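Local coordinates for protein LP04448p (Drosophila melanogaster, PDB 4QMH) that probably binds tubulin through an array of TOG domains, this being the fourth, and so helps drive microtubule polymerization, at residues Lys152-Leu166 / Val194-His208. Numbering follows the deposited sequence.
Sequences KTELWAWLADKLPGL and VRKNANEAVLGIMIH
Neighbouring helices of the HEAT-like helical solenoid of a TOG domain meet where Trp156 lies over Ala198 and Ala160 faces Ala201. Helix 152-162 and helix 194-208 run roughly parallel at 38°, with a closest axis approach of 7.8 Å, and helix 173-186 lies between them in sequence. Alanines suit this spacing: the CA atoms of Ala160 and Ala201 approach to 4.0 Å. In Trp156, chi1 (-76°) swings the ring beside its own backbone N and chi2 (122°) turns one indole face to Ala198 CB, a CH-pi contact almost on the normal of the five-membered ring, while Trp156 CE3 touches Ala201 CB at 3.5 Å. Trp156 NE1 bonds His186 ND1 and the ring also touches Leu183, so the indole packs between Ala198 and helix 173-186; a leucine in its place, with no ring N-H, would probably leave His186 ND1 without its donor and Ala198 CB without the flat face it rests on. Polar groups hold both ends. Asn197 ND2 donates to Thr153 O (2.8 Å) from above the carbonyl plane, opposite the helical donor Ala157 N. Beyond the kink in 194-208, His208 NE2 reaches Leu163 O (2.8 Å) in its own ring plane. Gly204, lacking a side chain, lets Pro164 CG sit 3.9 Å from its CA, and one water joins Gly204 N to Ala160 O and Glu200 O.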
loop_
_atom_site.group_PDB
_atom_site.type_symbol
_atom_site.label_atom_id
_atom_site.label_comp_id
_atom_site.label_asym_id
_atom_site.label_seq_id
_atom_site.Cartn_x
_atom_site.Cartn_y
_atom_site.Cartn_z
ATOM N N LYS A 152 -11.660 -2.162 -0.465
ATOM C CA LYS A 152 -11.688 -3.402 0.299
ATOM C C LYS A 152 -11.497 -4.612 -0.617
ATOM O O LYS A 152 -10.775 -5.545 -0.275
ATOM C CB LYS A 152 -12.968 -3.514 1.144
ATOM C CG LYS A 152 -13.044 -2.450 2.245
ATOM C CD LYS A 152 -14.325 -2.517 3.069
ATOM C CE LYS A 152 -15.569 -2.599 2.213
ATOM N NZ LYS A 152 -16.789 -2.620 3.080
ATOM N N THR A 153 -12.140 -4.596 -1.779
ATOM C CA THR A 153 -11.973 -5.678 -2.745
ATOM C C THR A 153 -10.513 -5.850 -3.152
ATOM O O THR A 153 -9.964 -6.950 -3.074
ATOM C CB THR A 153 -12.836 -5.447 -3.991
ATOM O OG1 THR A 153 -14.209 -5.350 -3.593
ATOM C CG2 THR A 153 -12.668 -6.611 -4.983
ATOM N N GLU A 154 -9.871 -4.759 -3.566
ATOM C CA GLU A 154 -8.481 -4.834 -4.026
ATOM C C GLU A 154 -7.544 -5.209 -2.892
ATOM O O GLU A 154 -6.622 -5.998 -3.081
ATOM C CB GLU A 154 -8.010 -3.506 -4.620
ATOM C CG GLU A 154 -8.748 -3.046 -5.843
ATOM C CD GLU A 154 -8.487 -3.892 -7.072
ATOM O OE1 GLU A 154 -7.473 -4.617 -7.120
ATOM O OE2 GLU A 154 -9.313 -3.825 -8.001
ATOM N N LEU A 155 -7.781 -4.635 -1.718
ATOM C CA LEU A 155 -6.831 -4.795 -0.618
ATOM C C LEU A 155 -6.877 -6.195 -0.010
ATOM O O LEU A 155 -5.834 -6.787 0.277
ATOM C CB LEU A 155 -7.039 -3.703 0.436
ATOM C CG LEU A 155 -5.956 -3.570 1.500
ATOM C CD1 LEU A 155 -4.544 -3.671 0.900
ATOM C CD2 LEU A 155 -6.142 -2.263 2.258
ATOM N N TRP A 156 -8.072 -6.752 0.169
ATOM C CA TRP A 156 -8.150 -8.142 0.595
ATOM C C TRP A 156 -7.548 -9.107 -0.440
ATOM O O TRP A 156 -6.949 -10.114 -0.075
ATOM C CB TRP A 156 -9.586 -8.552 0.947
ATOM C CG TRP A 156 -10.053 -8.018 2.276
ATOM C CD1 TRP A 156 -11.137 -7.215 2.499
ATOM C CD2 TRP A 156 -9.450 -8.243 3.563
ATOM N NE1 TRP A 156 -11.250 -6.938 3.837
ATOM C CE2 TRP A 156 -10.225 -7.546 4.513
ATOM C CE3 TRP A 156 -8.332 -8.963 4.001
ATOM C CZ2 TRP A 156 -9.922 -7.546 5.879
ATOM C CZ3 TRP A 156 -8.030 -8.960 5.354
ATOM C CH2 TRP A 156 -8.823 -8.256 6.280
ATOM N N ALA A 157 -7.702 -8.810 -1.727
ATOM C CA ALA A 157 -7.123 -9.678 -2.753
ATOM C C ALA A 157 -5.612 -9.643 -2.630
ATOM O O ALA A 157 -4.941 -10.662 -2.756
ATOM C CB ALA A 157 -7.536 -9.217 -4.139
ATOM N N TRP A 158 -5.081 -8.446 -2.397
ATOM C CA TRP A 158 -3.639 -8.269 -2.311
ATOM C C TRP A 158 -3.097 -8.973 -1.081
ATOM O O TRP A 158 -2.088 -9.663 -1.155
ATOM C CB TRP A 158 -3.290 -6.783 -2.296
ATOM C CG TRP A 158 -1.812 -6.482 -2.221
ATOM C CD1 TRP A 158 -0.923 -6.471 -3.255
ATOM C CD2 TRP A 158 -1.079 -6.102 -1.052
ATOM N NE1 TRP A 158 0.339 -6.118 -2.797
ATOM C CE2 TRP A 158 0.267 -5.896 -1.446
ATOM C CE3 TRP A 158 -1.424 -5.932 0.295
ATOM C CZ2 TRP A 158 1.259 -5.521 -0.543
ATOM C CZ3 TRP A 158 -0.434 -5.565 1.192
ATOM C CH2 TRP A 158 0.892 -5.362 0.767
ATOM N N LEU A 159 -3.773 -8.820 0.051
ATOM C CA LEU A 159 -3.337 -9.510 1.258
ATOM C C LEU A 159 -3.412 -11.021 1.075
ATOM O O LEU A 159 -2.517 -11.743 1.502
ATOM C CB LEU A 159 -4.171 -9.078 2.470
ATOM C CG LEU A 159 -3.956 -7.631 2.936
ATOM C CD1 LEU A 159 -5.073 -7.187 3.884
ATOM C CD2 LEU A 159 -2.601 -7.479 3.605
ATOM N N ALA A 160 -4.476 -11.498 0.430
ATOM C CA ALA A 160 -4.653 -12.936 0.233
ATOM C C ALA A 160 -3.554 -13.487 -0.661
ATOM O O ALA A 160 -3.084 -14.613 -0.482
ATOM C CB ALA A 160 -6.039 -13.233 -0.373
ATOM N N ASP A 161 -3.130 -12.667 -1.613
ATOM C CA ASP A 161 -2.113 -13.037 -2.582
ATOM C C ASP A 161 -0.715 -13.014 -1.961
ATOM O O ASP A 161 0.087 -13.906 -2.215
ATOM C CB ASP A 161 -2.188 -12.093 -3.789
ATOM C CG ASP A 161 -1.189 -12.448 -4.878
ATOM O OD1 ASP A 161 -1.051 -13.647 -5.193
ATOM O OD2 ASP A 161 -0.544 -11.521 -5.419
ATOM N N LYS A 162 -0.433 -12.009 -1.135
ATOM C CA LYS A 162 0.936 -11.762 -0.689
ATOM C C LYS A 162 1.303 -12.389 0.656
ATOM O O LYS A 162 2.424 -12.892 0.819
ATOM C CB LYS A 162 1.218 -10.252 -0.643
ATOM C CG LYS A 162 1.136 -9.560 -1.992
ATOM C CD LYS A 162 2.231 -10.030 -2.934
ATOM C CE LYS A 162 2.153 -9.308 -4.270
ATOM N NZ LYS A 162 3.180 -9.814 -5.228
ATOM N N LEU A 163 0.386 -12.366 1.623
ATOM C CA LEU A 163 0.725 -12.870 2.962
ATOM C C LEU A 163 1.228 -14.321 2.992
ATOM O O LEU A 163 2.157 -14.630 3.735
ATOM C CB LEU A 163 -0.444 -12.716 3.934
ATOM C CG LEU A 163 -0.714 -11.301 4.433
ATOM C CD1 LEU A 163 -2.001 -11.284 5.259
ATOM C CD2 LEU A 163 0.466 -10.800 5.252
ATOM N N PRO A 164 0.612 -15.218 2.211
ATOM C CA PRO A 164 1.097 -16.601 2.329
ATOM C C PRO A 164 2.557 -16.780 1.880
ATOM O O PRO A 164 3.212 -17.736 2.309
ATOM C CB PRO A 164 0.138 -17.387 1.421
ATOM C CG PRO A 164 -1.123 -16.568 1.414
ATOM C CD PRO A 164 -0.631 -15.132 1.422
ATOM N N GLY A 165 3.070 -15.866 1.056
ATOM C CA GLY A 165 4.420 -16.002 0.533
ATOM C C GLY A 165 5.473 -15.171 1.243
ATOM O O GLY A 165 6.644 -15.171 0.856
ATOM N N LEU A 166 5.054 -14.456 2.281
ATOM C CA LEU A 166 5.963 -13.625 3.061
ATOM C C LEU A 166 6.411 -14.382 4.301
ATOM O O LEU A 166 5.586 -14.937 5.028
ATOM C CB LEU A 166 5.275 -12.314 3.472
ATOM C CG LEU A 166 5.005 -11.300 2.355
ATOM C CD1 LEU A 166 4.239 -10.090 2.868
ATOM C CD2 LEU A 166 6.309 -10.872 1.687
ATOM N N VAL A 194 -16.175 -8.163 -1.813
ATOM C CA VAL A 194 -15.503 -8.005 -0.522
ATOM C C VAL A 194 -15.530 -9.306 0.287
ATOM O O VAL A 194 -14.502 -9.749 0.800
ATOM C CB VAL A 194 -16.109 -6.845 0.290
ATOM C CG1 VAL A 194 -15.506 -6.800 1.701
ATOM C CG2 VAL A 194 -15.863 -5.530 -0.431
ATOM N N ARG A 195 -16.707 -9.917 0.385
ATOM C CA ARG A 195 -16.854 -11.193 1.080
ATOM C C ARG A 195 -15.927 -12.244 0.496
ATOM O O ARG A 195 -15.210 -12.924 1.230
ATOM C CB ARG A 195 -18.296 -11.708 0.999
ATOM C CG ARG A 195 -19.285 -11.016 1.916
ATOM C CD ARG A 195 -20.543 -11.877 2.162
ATOM N NE ARG A 195 -21.197 -12.326 0.930
ATOM C CZ ARG A 195 -22.023 -11.586 0.193
ATOM N NH1 ARG A 195 -22.296 -10.336 0.538
ATOM N NH2 ARG A 195 -22.572 -12.094 -0.905
ATOM N N LYS A 196 -15.951 -12.389 -0.824
ATOM C CA LYS A 196 -15.133 -13.402 -1.479
ATOM C C LYS A 196 -13.656 -13.196 -1.165
ATOM O O LYS A 196 -12.951 -14.126 -0.775
ATOM C CB LYS A 196 -15.364 -13.394 -2.997
ATOM C CG LYS A 196 -14.426 -14.306 -3.765
ATOM C CD LYS A 196 -14.801 -14.326 -5.247
ATOM C CE LYS A 196 -13.913 -15.278 -6.034
ATOM N NZ LYS A 196 -12.510 -14.790 -6.097
ATOM N N ASN A 197 -13.186 -11.967 -1.320
ATOM C CA ASN A 197 -11.772 -11.697 -1.153
ATOM C C ASN A 197 -11.334 -11.756 0.321
ATOM O O ASN A 197 -10.241 -12.226 0.628
ATOM C CB ASN A 197 -11.404 -10.365 -1.812
ATOM C CG ASN A 197 -11.503 -10.432 -3.329
ATOM O OD1 ASN A 197 -11.824 -11.483 -3.888
ATOM N ND2 ASN A 197 -11.221 -9.322 -4.002
ATOM N N ALA A 198 -12.183 -11.294 1.231
ATOM C CA ALA A 198 -11.827 -11.383 2.653
ATOM C C ALA A 198 -11.738 -12.848 3.111
ATOM O O ALA A 198 -10.814 -13.242 3.847
ATOM C CB ALA A 198 -12.799 -10.578 3.507
ATOM N N ASN A 199 -12.669 -13.676 2.656
ATOM C CA ASN A 199 -12.583 -15.097 2.967
ATOM C C ASN A 199 -11.296 -15.720 2.445
ATOM O O ASN A 199 -10.679 -16.552 3.123
ATOM C CB ASN A 199 -13.814 -15.850 2.457
ATOM C CG ASN A 199 -14.987 -15.748 3.409
ATOM O OD1 ASN A 199 -15.050 -16.459 4.413
ATOM N ND2 ASN A 199 -15.919 -14.845 3.112
ATOM N N GLU A 200 -10.882 -15.311 1.252
ATOM C CA GLU A 200 -9.653 -15.829 0.660
ATOM C C GLU A 200 -8.419 -15.403 1.444
ATOM O O GLU A 200 -7.382 -16.043 1.361
ATOM C CB GLU A 200 -9.536 -15.403 -0.803
ATOM C CG GLU A 200 -10.607 -16.031 -1.677
ATOM C CD GLU A 200 -10.419 -15.730 -3.143
ATOM O OE1 GLU A 200 -9.392 -15.109 -3.501
ATOM O OE2 GLU A 200 -11.299 -16.129 -3.936
ATOM N N ALA A 201 -8.544 -14.324 2.211
ATOM C CA ALA A 201 -7.426 -13.778 2.973
ATOM C C ALA A 201 -7.300 -14.442 4.346
ATOM O O ALA A 201 -6.312 -14.249 5.044
ATOM C CB ALA A 201 -7.590 -12.267 3.131
ATOM N N VAL A 202 -8.304 -15.220 4.743
ATOM C CA VAL A 202 -8.266 -15.850 6.062
ATOM C C VAL A 202 -7.009 -16.698 6.245
ATOM O O VAL A 202 -6.316 -16.582 7.265
ATOM C CB VAL A 202 -9.518 -16.710 6.320
ATOM C CG1 VAL A 202 -9.359 -17.515 7.616
ATOM C CG2 VAL A 202 -10.758 -15.821 6.416
ATOM N N LEU A 203 -6.694 -17.526 5.248
ATOM C CA LEU A 203 -5.537 -18.411 5.355
ATOM C C LEU A 203 -4.245 -17.618 5.497
ATOM O O LEU A 203 -3.403 -17.926 6.344
ATOM C CB LEU A 203 -5.452 -19.359 4.154
ATOM C CG LEU A 203 -4.233 -20.283 4.156
ATOM C CD1 LEU A 203 -4.254 -21.191 5.384
ATOM C CD2 LEU A 203 -4.190 -21.102 2.867
ATOM N N GLY A 204 -4.082 -16.596 4.666
ATOM C CA GLY A 204 -2.911 -15.744 4.748
ATOM C C GLY A 204 -2.708 -15.111 6.112
ATOM O O GLY A 204 -1.594 -15.077 6.615
ATOM N N ILE A 205 -3.775 -14.561 6.693
ATOM C CA ILE A 205 -3.715 -14.006 8.043
ATOM C C ILE A 205 -3.322 -15.087 9.041
ATOM O O ILE A 205 -2.443 -14.890 9.882
ATOM C CB ILE A 205 -5.081 -13.393 8.463
ATOM C CG1 ILE A 205 -5.497 -12.273 7.491
ATOM C CG2 ILE A 205 -5.044 -12.913 9.917
ATOM C CD1 ILE A 205 -4.788 -10.962 7.703
ATOM N N MET A 206 -3.959 -16.249 8.941
ATOM C CA MET A 206 -3.675 -17.326 9.888
ATOM C C MET A 206 -2.250 -17.863 9.786
ATOM O O MET A 206 -1.695 -18.327 10.777
ATOM C CB MET A 206 -4.667 -18.467 9.699
ATOM C CG MET A 206 -4.674 -19.448 10.861
ATOM S SD MET A 206 -5.888 -20.744 10.629
ATOM C CE MET A 206 -7.395 -19.824 10.925
ATOM N N ILE A 207 -1.666 -17.822 8.592
ATOM C CA ILE A 207 -0.285 -18.266 8.426
ATOM C C ILE A 207 0.644 -17.462 9.338
ATOM O O ILE A 207 1.640 -17.988 9.848
ATOM C CB ILE A 207 0.164 -18.174 6.953
ATOM C CG1 ILE A 207 -0.384 -19.368 6.175
ATOM C CG2 ILE A 207 1.687 -18.086 6.842
ATOM C CD1 ILE A 207 -0.244 -19.229 4.676
ATOM N N HIS A 208 0.293 -16.204 9.581
ATOM C CA HIS A 208 1.100 -15.339 10.440
ATOM C C HIS A 208 0.678 -15.299 11.909
ATOM O O HIS A 208 1.521 -15.143 12.788
ATOM C CB HIS A 208 1.168 -13.925 9.847
ATOM C CG HIS A 208 1.905 -13.876 8.549
ATOM N ND1 HIS A 208 3.262 -13.646 8.477
ATOM C CD2 HIS A 208 1.491 -14.090 7.277
ATOM C CE1 HIS A 208 3.649 -13.700 7.216
ATOM N NE2 HIS A 208 2.591 -13.958 6.466
HETATM O O HOH W 1 -4.660 -16.015 1.859
#